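Local structure of RRNA methyltransferase (Streptomyces viridochromogenes, 1O9G) at residues 14-19 and 70-75; 19-24 and 128-133. The protein methylates N1 of guanine-2535 in 23S ribosomal RNA, using S-adenosyl-L-methionine as methyl donor, and so confers resistance to the orthosomycin antibiotic avilamycin. The protein carries 3 engineered substitutions. All blocks are in the same frame, centred on the assembly; numbering follows the deposited sequence.

How the contacts relate
The two contacts lie on the same side of the chain's centre, their own centres about 9 Å apart, and share G19, where 14-19 runs into 19-24. The N-terminal loop ahead of helix 33-45 thus meets two helices in turn: contact 1 sets it against the end of helix 64-72, which follows strand 53-57 of the Rossmann-like core, and contact 2 against the middle of helix 122-140. Along the chain the segments come in the order 14-19, 19-24, 70-75, 128-133, so the two contacts interleave. D15 bridges the contacts through a salt bridge to R133, and the sulfur of C18 packs on S24. The loop therefore links helix 122-140 to the methyltransferase core.

Contact 1 (14-19 and 70-75); sequences SDLACG and GLLHRR
In the Rossmann-like methyltransferase core, helix 64-72 follows strand 53-57, and its last turn receives L16 from the N-terminal loop in a small, purely apolar contact. The backbones stay well apart, with the CA atoms of L16 and L72 8.4 Å from each other, and leucine suits this place because its branched end spans the distance. L16 has its CG anti to the carbonyl carbon (chi1 -68°), which sends the fork of the side chain to the helix. Y64, from the start of the same helix, hydrogen-bonds through its hydroxyl to the carbonyl oxygen of L16, while L134 of helix 122-140 also touches the L16 side chain. L72 presents its CB and CD1 to this fork, and its side chain also packs on V33 and T37 of helix 33-45. Beyond L72 the helix ends, as H73 leaves helical backbone angles. The two methyls of L16 divide the work between successive leucines: CD1 rests 4.0 Å from CB of L72, and CD2 lies 3.8 Å from CD1 of L71.

Contact 2 (19-24 and 128-133); sequences GVVLHS and AQAARR
The loop 19-24 turns back on itself, tied by a hydrogen bond from the backbone N of G19 to the carbonyl O of L22 (2.9 Å), and carries V21 up to helix 122-140 until its CA is 5.8 Å from that of A131. G19 itself has a positive phi of 91°, a conformation in which a CB would press on the carbonyl oxygen of C18. V21 makes most of the contact. With CG1 anti to the backbone N (chi1 -178°) and CG2 anti to the carbonyl carbon, its two branches spread so that both touch the helix. CG2 meets the A130-A131 peptide, 3.4 Å from N of A131 and 3.6 Å from CB of A130, and CG1 comes to 4.0 Å from CB of A131. V20 adds a lighter touch, its CG1 lying 4.0 Å from CB of A130. Alanine suits both helix positions because a single methyl lets the valine come this near to the backbone, and the beta-branched valine offers two methyls without a long side chain. L105 of helix 102-119 also packs on V21, so this short loop ahead of helix 33-45 touches both long helices. From helix 102-119 R112 hydrogen-bonds to the carbonyl O of V20, and R108 does so through NE to that of V21, whose O also lies 4.0 Å above the centre of the H23 ring. The chemistry thus divides in two: the contact between these segments is methyl against methyl and backbone, without a hydrogen bond, while arginines of helix 102-119 bond to the carbonyl oxygens of the same two valines.

Contact 1 (14-19 and 70-75)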
loop_
_atom_site.group_PDB
_atom_site.type_symbol
_atom_site.label_atom_id
_atom_site.label_comp_id
_atom_site.label_asym_id
_atom_site.label_seq_id
_atom_site.Cartn_x
_atom_site.Cartn_y
_atom_site.Cartn_z
ATOM N N SER A 14 -14.019 -9.163 4.038
ATOM C CA SER A 14 -14.256 -8.985 5.461
ATOM C C SER A 14 -13.025 -9.426 6.285
ATOM O O SER A 14 -12.719 -8.825 7.298
ATOM C CB SER A 14 -15.568 -9.669 5.897
ATOM O OG SER A 14 -15.517 -11.085 5.847
ATOM N N ASP A 15 -12.303 -10.448 5.834
ATOM C CA ASP A 15 -11.164 -10.933 6.595
ATOM C C ASP A 15 -10.037 -9.903 6.645
ATOM O O ASP A 15 -9.232 -9.933 7.567
ATOM C CB ASP A 15 -10.573 -12.215 6.015
ATOM C CG ASP A 15 -11.483 -13.398 6.172
ATOM O OD1 ASP A 15 -12.535 -13.294 6.856
ATOM O OD2 ASP A 15 -11.236 -14.482 5.607
ATOM N N LEU A 16 -9.977 -9.016 5.655
ATOM C CA LEU A 16 -8.960 -7.964 5.574
ATOM C C LEU A 16 -9.404 -6.634 6.193
ATOM O O LEU A 16 -8.684 -5.654 6.136
ATOM C CB LEU A 16 -8.482 -7.779 4.116
ATOM C CG LEU A 16 -7.682 -8.958 3.560
ATOM C CD1 LEU A 16 -7.584 -8.811 2.017
ATOM C CD2 LEU A 16 -6.344 -9.090 4.207
ATOM N N ALA A 17 -10.572 -6.608 6.814
ATOM C CA ALA A 17 -11.102 -5.385 7.384
ATOM C C ALA A 17 -10.173 -4.848 8.464
ATOM O O ALA A 17 -9.612 -5.578 9.257
ATOM C CB ALA A 17 -12.484 -5.604 7.972
ATOM N N CYS A 18 -10.035 -3.544 8.523
ATOM C CA CYS A 18 -9.172 -2.963 9.513
ATOM C C CYS A 18 -9.725 -3.193 10.929
ATOM O O CYS A 18 -10.915 -2.998 11.185
ATOM C CB CYS A 18 -9.000 -1.507 9.189
ATOM S SG CYS A 18 -7.651 -0.706 10.055
ATOM N N GLY A 19 -8.880 -3.661 11.838
ATOM C CA GLY A 19 -9.260 -3.922 13.212
ATOM C C GLY A 19 -9.761 -5.330 13.517
ATOM O O GLY A 19 -10.189 -5.620 14.642
ATOM N N GLY A 70 -0.383 -6.981 -0.021
ATOM C CA GLY A 70 0.531 -8.086 0.153
ATOM C C GLY A 70 -0.179 -9.427 0.310
ATOM O O GLY A 70 0.211 -10.418 -0.300
ATOM N N LEU A 71 -1.246 -9.461 1.104
ATOM C CA LEU A 71 -2.024 -10.673 1.310
ATOM C C LEU A 71 -2.928 -10.956 0.114
ATOM O O LEU A 71 -2.931 -12.038 -0.445
ATOM C CB LEU A 71 -2.825 -10.618 2.620
ATOM C CG LEU A 71 -1.996 -10.563 3.910
ATOM C CD1 LEU A 71 -2.885 -10.290 5.110
ATOM C CD2 LEU A 71 -1.194 -11.824 4.074
ATOM N N LEU A 72 -3.679 -9.953 -0.293
ATOM C CA LEU A 72 -4.673 -10.151 -1.340
ATOM C C LEU A 72 -4.013 -10.539 -2.662
ATOM O O LEU A 72 -4.526 -11.417 -3.374
ATOM C CB LEU A 72 -5.560 -8.909 -1.478
ATOM C CG LEU A 72 -6.768 -9.012 -2.382
ATOM C CD1 LEU A 72 -7.677 -10.128 -1.949
ATOM C CD2 LEU A 72 -7.510 -7.706 -2.368
ATOM N N HIS A 73 -2.862 -9.951 -2.956
ATOM C CA HIS A 73 -2.168 -10.134 -4.220
ATOM C C HIS A 73 -0.843 -10.887 -4.093
ATOM O O HIS A 73 0.067 -10.725 -4.910
ATOM C CB HIS A 73 -1.983 -8.785 -4.918
ATOM C CG HIS A 73 -3.263 -8.217 -5.424
ATOM N ND1 HIS A 73 -3.873 -8.683 -6.560
ATOM C CD2 HIS A 73 -4.085 -7.269 -4.916
ATOM C CE1 HIS A 73 -5.010 -8.033 -6.740
ATOM N NE2 HIS A 73 -5.155 -7.165 -5.755
ATOM N N ARG A 74 -0.747 -11.721 -3.072
ATOM C CA ARG A 74 0.446 -12.506 -2.808
ATOM C C ARG A 74 0.964 -13.222 -4.037
ATOM O O ARG A 74 2.171 -13.223 -4.267
ATOM C CB ARG A 74 0.172 -13.501 -1.709
ATOM C CG ARG A 74 1.271 -14.495 -1.398
ATOM C CD ARG A 74 2.465 -13.776 -0.824
ATOM N NE ARG A 74 3.670 -14.590 -0.697
ATOM C CZ ARG A 74 4.605 -14.732 -1.640
ATOM N NH1 ARG A 74 4.469 -14.197 -2.847
ATOM N NH2 ARG A 74 5.696 -15.343 -1.313
ATOM N N ARG A 75 0.086 -13.818 -4.829
ATOM C CA ARG A 75 0.531 -14.584 -5.985
ATOM C C ARG A 75 1.269 -13.717 -7.033
ATOM O O ARG A 75 2.037 -14.243 -7.846
ATOM C CB ARG A 75 -0.653 -15.293 -6.646
ATOM C CG ARG A 75 -1.658 -14.326 -7.261
ATOM C CD ARG A 75 -2.553 -14.922 -8.294
ATOM N NE ARG A 75 -3.044 -16.229 -7.875
ATOM C CZ ARG A 75 -3.947 -16.430 -6.918
ATOM N NH1 ARG A 75 -4.492 -15.408 -6.251
ATOM N NH2 ARG A 75 -4.309 -17.671 -6.623
#

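Contact 2 (19-24 and 128-133)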
loop_
_atom_site.group_PDB
_atom_site.type_symbol
_atom_site.label_atom_id
_atom_site.label_comp_id
_atom_site.label_asym_id
_atom_site.label_seq_id
_atom_site.Cartn_x
_atom_site.Cartn_y
_atom_site.Cartn_z
ATOM N N GLY A 19 -8.880 -3.661 11.838
ATOM C CA GLY A 19 -9.260 -3.922 13.212
ATOM C C GLY A 19 -9.761 -5.330 13.517
ATOM O O GLY A 19 -10.189 -5.620 14.642
ATOM N N VAL A 20 -9.739 -6.202 12.522
ATOM C CA VAL A 20 -10.122 -7.595 12.706
ATOM C C VAL A 20 -8.828 -8.388 12.859
ATOM O O VAL A 20 -8.427 -8.702 13.977
ATOM C CB VAL A 20 -11.028 -8.092 11.542
ATOM C CG1 VAL A 20 -11.359 -9.595 11.662
ATOM C CG2 VAL A 20 -12.279 -7.253 11.482
ATOM N N VAL A 21 -8.104 -8.613 11.765
ATOM C CA VAL A 21 -6.770 -9.207 11.819
ATOM C C VAL A 21 -5.706 -8.089 11.683
ATOM O O VAL A 21 -4.817 -7.904 12.539
ATOM C CB VAL A 21 -6.581 -10.289 10.749
ATOM C CG1 VAL A 21 -5.169 -10.949 10.862
ATOM C CG2 VAL A 21 -7.703 -11.343 10.862
ATOM N N LEU A 22 -5.792 -7.365 10.580
ATOM C CA LEU A 22 -4.972 -6.192 10.348
ATOM C C LEU A 22 -5.284 -5.132 11.386
ATOM O O LEU A 22 -6.393 -5.051 11.929
ATOM C CB LEU A 22 -5.129 -5.697 8.910
ATOM C CG LEU A 22 -4.389 -6.517 7.861
ATOM C CD1 LEU A 22 -4.839 -7.963 7.730
ATOM C CD2 LEU A 22 -4.426 -5.848 6.456
ATOM N N HIS A 23 -4.281 -4.321 11.654
ATOM C CA HIS A 23 -4.274 -3.411 12.789
ATOM C C HIS A 23 -4.721 -2.020 12.412
ATOM O O HIS A 23 -4.296 -1.491 11.382
ATOM C CB HIS A 23 -2.874 -3.338 13.374
ATOM C CG HIS A 23 -2.433 -4.617 13.995
ATOM N ND1 HIS A 23 -1.596 -5.518 13.378
ATOM C CD2 HIS A 23 -2.750 -5.157 15.188
ATOM C CE1 HIS A 23 -1.395 -6.546 14.188
ATOM N NE2 HIS A 23 -2.073 -6.344 15.291
ATOM N N SER A 24 -5.602 -1.477 13.272
ATOM C CA SER A 24 -6.161 -0.129 13.152
ATOM C C SER A 24 -5.400 0.847 14.040
ATOM O O SER A 24 -4.783 0.459 15.021
ATOM C CB SER A 24 -7.662 -0.137 13.536
ATOM O OG SER A 24 -7.862 -0.675 14.832
ATOM N N ALA A 128 -10.180 -14.436 15.012
ATOM C CA ALA A 128 -9.263 -15.576 15.020
ATOM C C ALA A 128 -9.467 -16.418 13.773
ATOM O O ALA A 128 -8.489 -16.787 13.152
ATOM C CB ALA A 128 -9.436 -16.409 16.277
ATOM N N GLN A 129 -10.714 -16.700 13.393
ATOM C CA GLN A 129 -11.003 -17.475 12.187
ATOM C C GLN A 129 -10.570 -16.736 10.915
ATOM O O GLN A 129 -10.113 -17.367 9.970
ATOM C CB GLN A 129 -12.488 -17.902 12.127
ATOM C CG GLN A 129 -13.589 -16.805 11.917
ATOM C CD GLN A 129 -15.022 -17.340 12.007
ATOM O OE1 GLN A 129 -15.661 -17.237 13.058
ATOM N NE2 GLN A 129 -15.531 -17.913 10.912
ATOM N N ALA A 130 -10.713 -15.417 10.889
ATOM C CA ALA A 130 -10.243 -14.625 9.752
ATOM C C ALA A 130 -8.717 -14.777 9.611
ATOM O O ALA A 130 -8.186 -14.904 8.507
ATOM C CB ALA A 130 -10.643 -13.159 9.897
ATOM N N ALA A 131 -8.003 -14.777 10.729
ATOM C CA ALA A 131 -6.533 -14.907 10.695
ATOM C C ALA A 131 -6.139 -16.285 10.187
ATOM O O ALA A 131 -5.177 -16.397 9.437
ATOM C CB ALA A 131 -5.933 -14.662 12.067
ATOM N N ARG A 132 -6.878 -17.320 10.596
ATOM C CA ARG A 132 -6.648 -18.674 10.119
ATOM C C ARG A 132 -6.851 -18.735 8.604
ATOM O O ARG A 132 -6.008 -19.287 7.907
ATOM C CB ARG A 132 -7.583 -19.671 10.808
ATOM C CG ARG A 132 -7.562 -21.055 10.187
ATOM C CD ARG A 132 -8.598 -22.011 10.780
ATOM N NE ARG A 132 -9.983 -21.529 10.633
ATOM C CZ ARG A 132 -10.671 -21.529 9.482
ATOM N NH1 ARG A 132 -10.114 -21.953 8.346
ATOM N NH2 ARG A 132 -11.926 -21.087 9.452
ATOM N N ARG A 133 -7.941 -18.174 8.095
ATOM C CA ARG A 133 -8.210 -18.200 6.660
ATOM C C ARG A 133 -7.136 -17.444 5.865
ATOM O O ARG A 133 -6.669 -17.925 4.805
ATOM C CB ARG A 133 -9.586 -17.661 6.317
ATOM C CG ARG A 133 -10.752 -18.550 6.741
ATOM C CD ARG A 133 -12.052 -18.075 6.173
ATOM N NE ARG A 133 -12.469 -16.824 6.798
ATOM C CZ ARG A 133 -13.248 -16.721 7.868
ATOM N NH1 ARG A 133 -13.791 -17.786 8.442
ATOM N NH2 ARG A 133 -13.525 -15.529 8.365
#